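Local structure of phosphoribosylformylglycinamidine synthase 2 (Thermus thermophilus, 3VIU) at residues Arg440-Arg452 / Ala465-Ala478. The protein belongs to the PurM-like AIR synthase-related family, with two pairs of N- and C-terminal family domains in one chain, and holds ADP and magnesium. Residues are numbered along the deposited sequence; the frame is centred on the assembly and turned at random.
Sequences RLGVAAKVDQNPR and ALAEACRNVSVVGA. With MG (magnesium ion), chain D.
Strand 441-448 and helix 465-475 run nearly antiparallel, at 154°, and their axes come within 7.3 Å, with Ala-444 facing Val-473 and Gln-449 beside Ala-465. Ala-444, Lys-446 and Asp-448 point toward the helix. Ala-444 packs its methyl against Val-473 CG1, Val-476 CG2 and Ala-478 CB. Its CB lies 3.8 Å from CB of Ala-478, whose N-H bonds back to Val-473 O in the Schellman motif around Gly-477. At the other end, CB of Ala-465 sits against the carbonyl O of Asp-448 and the CA of Gln-449.

In the polar part, OD1 of Asp-448 accepts a bent hydrogen bond of 2.8 Å from ND2 of Asn-472, with an N-H...O angle of 130°. The donor comes from the syn side, tilted out of the carboxylate plane. The aliphatic chain of Lys-446 passes at a slant over Asn-472, with CG 3.8 Å from CB of Asn-472. The bend at chi2 carries CD and CE to ND2 of the same amide. Glu-468 has CG anti to its backbone N and extends beyond it. Its carboxylate stacks on that of Asp-448, the planes 9° apart, with Glu-468 OE1 3.7 Å from Asp-448 OD2.

OD1 of Asn-472 binds the magnesium ion at 2.6 Å. Asp-430 and Asp-620 bind it too, with two waters. One water donates to OE1 of Glu-468, which thus belongs to the second shell. The helix packs on the mixed sheet of a PurM-like N-terminal domain, where Ala-465 and Ala-469 also touch strand 538-548. Asn-472 uses both ends of its amide: the oxygen on the metal, the nitrogen on Asp-448. Together the metal and Asp-448 should hold the amide's rotation and set which end is oxygen. The nearby magnesium and Lys-446 may ease the close approach of the two carboxylates.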
loop_
_atom_site.group_PDB
_atom_site.type_symbol
_atom_site.label_atom_id
_atom_site.label_comp_id
_atom_site.label_asym_id
_atom_site.label_seq_id
_atom_site.Cartn_x
_atom_site.Cartn_y
_atom_site.Cartn_z
ATOM N N ARG A 440 -8.310 17.290 -17.663
ATOM C CA ARG A 440 -6.977 17.814 -17.430
ATOM C C ARG A 440 -6.473 17.226 -16.122
ATOM O O ARG A 440 -5.396 17.568 -15.646
ATOM C CB ARG A 440 -7.040 19.323 -17.318
ATOM C CG ARG A 440 -7.737 19.974 -18.495
ATOM C CD ARG A 440 -7.879 21.448 -18.246
ATOM N NE ARG A 440 -6.590 22.035 -17.913
ATOM C CZ ARG A 440 -6.438 23.267 -17.454
ATOM N NH1 ARG A 440 -7.507 24.035 -17.273
ATOM N NH2 ARG A 440 -5.221 23.727 -17.183
ATOM N N LEU A 441 -7.269 16.329 -15.554
ATOM C CA LEU A 441 -6.942 15.702 -14.287
ATOM C C LEU A 441 -5.935 14.566 -14.353
ATOM O O LEU A 441 -5.908 13.773 -15.299
ATOM C CB LEU A 441 -8.219 15.195 -13.617
ATOM C CG LEU A 441 -9.260 16.268 -13.303
ATOM C CD1 LEU A 441 -10.539 15.606 -12.820
ATOM C CD2 LEU A 441 -8.707 17.228 -12.261
ATOM N N GLY A 442 -5.114 14.506 -13.312
ATOM C CA GLY A 442 -4.107 13.476 -13.181
ATOM C C GLY A 442 -4.099 13.018 -11.737
ATOM O O GLY A 442 -4.185 13.838 -10.819
ATOM N N VAL A 443 -4.017 11.706 -11.533
ATOM C CA VAL A 443 -3.993 11.128 -10.193
ATOM C C VAL A 443 -2.606 10.562 -9.926
ATOM O O VAL A 443 -2.119 9.739 -10.698
ATOM C CB VAL A 443 -5.016 9.994 -10.076
ATOM C CG1 VAL A 443 -5.032 9.453 -8.663
ATOM C CG2 VAL A 443 -6.392 10.497 -10.495
ATOM N N ALA A 444 -1.970 11.010 -8.844
ATOM C CA ALA A 444 -0.637 10.540 -8.488
ATOM C C ALA A 444 -0.696 9.589 -7.293
ATOM O O ALA A 444 -1.505 9.769 -6.384
ATOM C CB ALA A 444 0.268 11.721 -8.173
ATOM N N ALA A 445 0.176 8.584 -7.297
ATOM C CA ALA A 445 0.207 7.594 -6.232
ATOM C C ALA A 445 1.601 7.044 -5.960
ATOM O O ALA A 445 2.421 6.891 -6.866
ATOM C CB ALA A 445 -0.733 6.444 -6.575
ATOM N N LYS A 446 1.853 6.728 -4.698
ATOM C CA LYS A 446 3.131 6.174 -4.304
ATOM C C LYS A 446 2.981 5.461 -2.961
ATOM O O LYS A 446 2.120 5.810 -2.156
ATOM C CB LYS A 446 4.165 7.297 -4.195
ATOM C CG LYS A 446 5.573 6.920 -4.659
ATOM C CD LYS A 446 6.257 5.992 -3.696
ATOM C CE LYS A 446 7.654 5.648 -4.181
ATOM N NZ LYS A 446 7.602 4.951 -5.490
ATOM N N VAL A 447 3.803 4.446 -2.736
ATOM C CA VAL A 447 3.786 3.708 -1.481
ATOM C C VAL A 447 5.229 3.659 -0.991
ATOM O O VAL A 447 6.132 3.377 -1.774
ATOM C CB VAL A 447 3.237 2.277 -1.679
ATOM C CG1 VAL A 447 3.970 1.581 -2.807
ATOM C CG2 VAL A 447 3.392 1.485 -0.403
ATOM N N ASP A 448 5.459 3.955 0.287
ATOM C CA ASP A 448 6.823 3.942 0.830
ATOM C C ASP A 448 6.939 3.454 2.264
ATOM O O ASP A 448 5.963 3.396 3.004
ATOM C CB ASP A 448 7.443 5.349 0.839
ATOM C CG ASP A 448 7.778 5.878 -0.534
ATOM O OD1 ASP A 448 7.077 6.817 -0.967
ATOM O OD2 ASP A 448 8.746 5.377 -1.167
ATOM N N GLN A 449 8.176 3.132 2.627
ATOM C CA GLN A 449 8.598 2.738 3.967
ATOM C C GLN A 449 10.031 2.241 3.860
ATOM O O GLN A 449 10.406 1.558 2.898
ATOM C CB GLN A 449 7.677 1.697 4.626
ATOM C CG GLN A 449 8.000 0.246 4.405
ATOM C CD GLN A 449 9.167 -0.273 5.232
ATOM O OE1 GLN A 449 9.225 -0.108 6.457
ATOM N NE2 GLN A 449 10.094 -0.935 4.558
ATOM N N ASN A 450 10.829 2.648 4.842
ATOM C CA ASN A 450 12.234 2.310 4.931
ATOM C C ASN A 450 12.424 1.391 6.145
ATOM O O ASN A 450 12.317 1.824 7.285
ATOM C CB ASN A 450 13.030 3.612 5.079
ATOM C CG ASN A 450 14.532 3.387 5.154
ATOM O OD1 ASN A 450 15.306 4.156 4.574
ATOM N ND2 ASN A 450 14.956 2.350 5.878
ATOM N N PRO A 451 12.717 0.105 5.908
ATOM C CA PRO A 451 12.911 -0.858 7.001
ATOM C C PRO A 451 14.064 -0.585 7.958
ATOM O O PRO A 451 13.974 -0.925 9.139
ATOM C CB PRO A 451 13.065 -2.188 6.268
ATOM C CG PRO A 451 13.670 -1.789 4.979
ATOM C CD PRO A 451 12.896 -0.549 4.601
ATOM N N ARG A 452 15.142 0.019 7.464
ATOM C CA ARG A 452 16.292 0.321 8.318
ATOM C C ARG A 452 15.903 1.357 9.367
ATOM O O ARG A 452 16.154 1.171 10.553
ATOM C CB ARG A 452 17.465 0.815 7.467
ATOM C CG ARG A 452 17.909 -0.199 6.420
ATOM C CD ARG A 452 19.184 0.222 5.712
ATOM N NE ARG A 452 19.652 -0.791 4.763
ATOM C CZ ARG A 452 19.992 -2.036 5.091
ATOM N NH1 ARG A 452 19.915 -2.440 6.350
ATOM N NH2 ARG A 452 20.431 -2.874 4.165
ATOM N N ALA A 465 7.857 7.339 6.433
ATOM C CA ALA A 465 7.065 6.697 5.382
ATOM C C ALA A 465 5.965 7.599 4.831
ATOM O O ALA A 465 5.857 7.775 3.615
ATOM C CB ALA A 465 6.463 5.386 5.899
ATOM N N LEU A 466 5.148 8.169 5.715
ATOM C CA LEU A 466 4.076 9.051 5.273
ATOM C C LEU A 466 4.678 10.302 4.623
ATOM O O LEU A 466 4.228 10.758 3.566
ATOM C CB LEU A 466 3.188 9.466 6.451
ATOM C CG LEU A 466 1.695 9.603 6.122
ATOM C CD1 LEU A 466 0.962 10.217 7.305
ATOM C CD2 LEU A 466 1.504 10.446 4.878
ATOM N N ALA A 467 5.698 10.858 5.265
ATOM C CA ALA A 467 6.367 12.038 4.740
ATOM C C ALA A 467 6.868 11.768 3.317
ATOM O O ALA A 467 6.515 12.491 2.383
ATOM C CB ALA A 467 7.534 12.427 5.652
ATOM N N GLU A 468 7.662 10.710 3.152
ATOM C CA GLU A 468 8.212 10.355 1.848
ATOM C C GLU A 468 7.123 10.168 0.794
ATOM O O GLU A 468 7.203 10.736 -0.294
ATOM C CB GLU A 468 9.053 9.077 1.944
ATOM C CG GLU A 468 9.828 8.777 0.656
ATOM C CD GLU A 468 10.772 7.583 0.774
ATOM O OE1 GLU A 468 11.636 7.411 -0.119
ATOM O OE2 GLU A 468 10.652 6.808 1.748
ATOM N N ALA A 469 6.105 9.374 1.111
ATOM C CA ALA A 469 5.023 9.142 0.164
ATOM C C ALA A 469 4.394 10.474 -0.265
ATOM O O ALA A 469 4.157 10.707 -1.452
ATOM C CB ALA A 469 3.972 8.229 0.782
ATOM N N CYS A 470 4.131 11.352 0.696
ATOM C CA CYS A 470 3.550 12.648 0.372
ATOM C C CYS A 470 4.526 13.497 -0.441
ATOM O O CYS A 470 4.113 14.234 -1.335
ATOM C CB CYS A 470 3.163 13.389 1.646
ATOM S SG CYS A 470 1.764 12.669 2.489
ATOM N N ARG A 471 5.820 13.384 -0.130
ATOM C CA ARG A 471 6.839 14.141 -0.836
ATOM C C ARG A 471 6.897 13.696 -2.294
ATOM O O ARG A 471 6.990 14.522 -3.203
ATOM C CB ARG A 471 8.216 13.942 -0.182
ATOM C CG ARG A 471 9.298 14.900 -0.698
ATOM C CD ARG A 471 10.662 14.563 -0.134
ATOM N NE ARG A 471 10.608 14.388 1.315
ATOM C CZ ARG A 471 10.983 13.281 1.951
ATOM N NH1 ARG A 471 10.891 13.223 3.268
ATOM N NH2 ARG A 471 11.451 12.234 1.273
ATOM N N ASN A 472 6.828 12.385 -2.511
ATOM C CA ASN A 472 6.883 11.842 -3.860
ATOM C C ASN A 472 5.744 12.307 -4.749
ATOM O O ASN A 472 5.938 12.528 -5.950
ATOM C CB ASN A 472 6.922 10.322 -3.818
ATOM C CG ASN A 472 8.284 9.799 -3.431
ATOM O OD1 ASN A 472 9.294 10.233 -3.984
ATOM N ND2 ASN A 472 8.325 8.866 -2.481
ATOM N N VAL A 473 4.559 12.454 -4.161
ATOM C CA VAL A 473 3.395 12.916 -4.903
ATOM C C VAL A 473 3.535 14.417 -5.143
ATOM O O VAL A 473 3.240 14.908 -6.227
ATOM C CB VAL A 473 2.097 12.620 -4.127
ATOM C CG1 VAL A 473 0.949 13.460 -4.666
ATOM C CG2 VAL A 473 1.764 11.145 -4.245
ATOM N N SER A 474 4.003 15.138 -4.133
ATOM C CA SER A 474 4.194 16.581 -4.246
ATOM C C SER A 474 5.224 16.897 -5.312
ATOM O O SER A 474 5.117 17.893 -6.019
ATOM C CB SER A 474 4.681 17.162 -2.916
ATOM O OG SER A 474 3.715 16.964 -1.910
ATOM N N VAL A 475 6.230 16.036 -5.401
ATOM C CA VAL A 475 7.321 16.188 -6.350
ATOM C C VAL A 475 6.900 16.102 -7.819
ATOM O O VAL A 475 7.579 16.659 -8.685
ATOM C CB VAL A 475 8.427 15.156 -6.035
ATOM C CG1 VAL A 475 9.334 14.958 -7.225
ATOM C CG2 VAL A 475 9.229 15.641 -4.843
ATOM N N VAL A 476 5.807 15.403 -8.125
ATOM C CA VAL A 476 5.380 15.357 -9.522
ATOM C C VAL A 476 4.354 16.458 -9.745
ATOM O O VAL A 476 3.812 16.610 -10.836
ATOM C CB VAL A 476 4.802 13.962 -9.956
ATOM C CG1 VAL A 476 5.899 12.906 -9.864
ATOM C CG2 VAL A 476 3.586 13.576 -9.115
ATOM N N GLY A 477 4.098 17.230 -8.693
ATOM C CA GLY A 477 3.177 18.350 -8.795
ATOM C C GLY A 477 1.770 18.163 -8.278
ATOM O O GLY A 477 0.908 19.003 -8.508
ATOM N N ALA A 478 1.519 17.080 -7.565
ATOM C CA ALA A 478 0.175 16.845 -7.060
ATOM C C ALA A 478 0.054 17.075 -5.550
ATOM O O ALA A 478 1.031 16.947 -4.813
ATOM C CB ALA A 478 -0.256 15.428 -7.419
HETATM MG MG MG D . 11.654 9.384 -4.608
HETATM O O HOH W 1 11.883 9.367 -2.140
HETATM O O HOH W 2 14.160 9.807 -4.644
#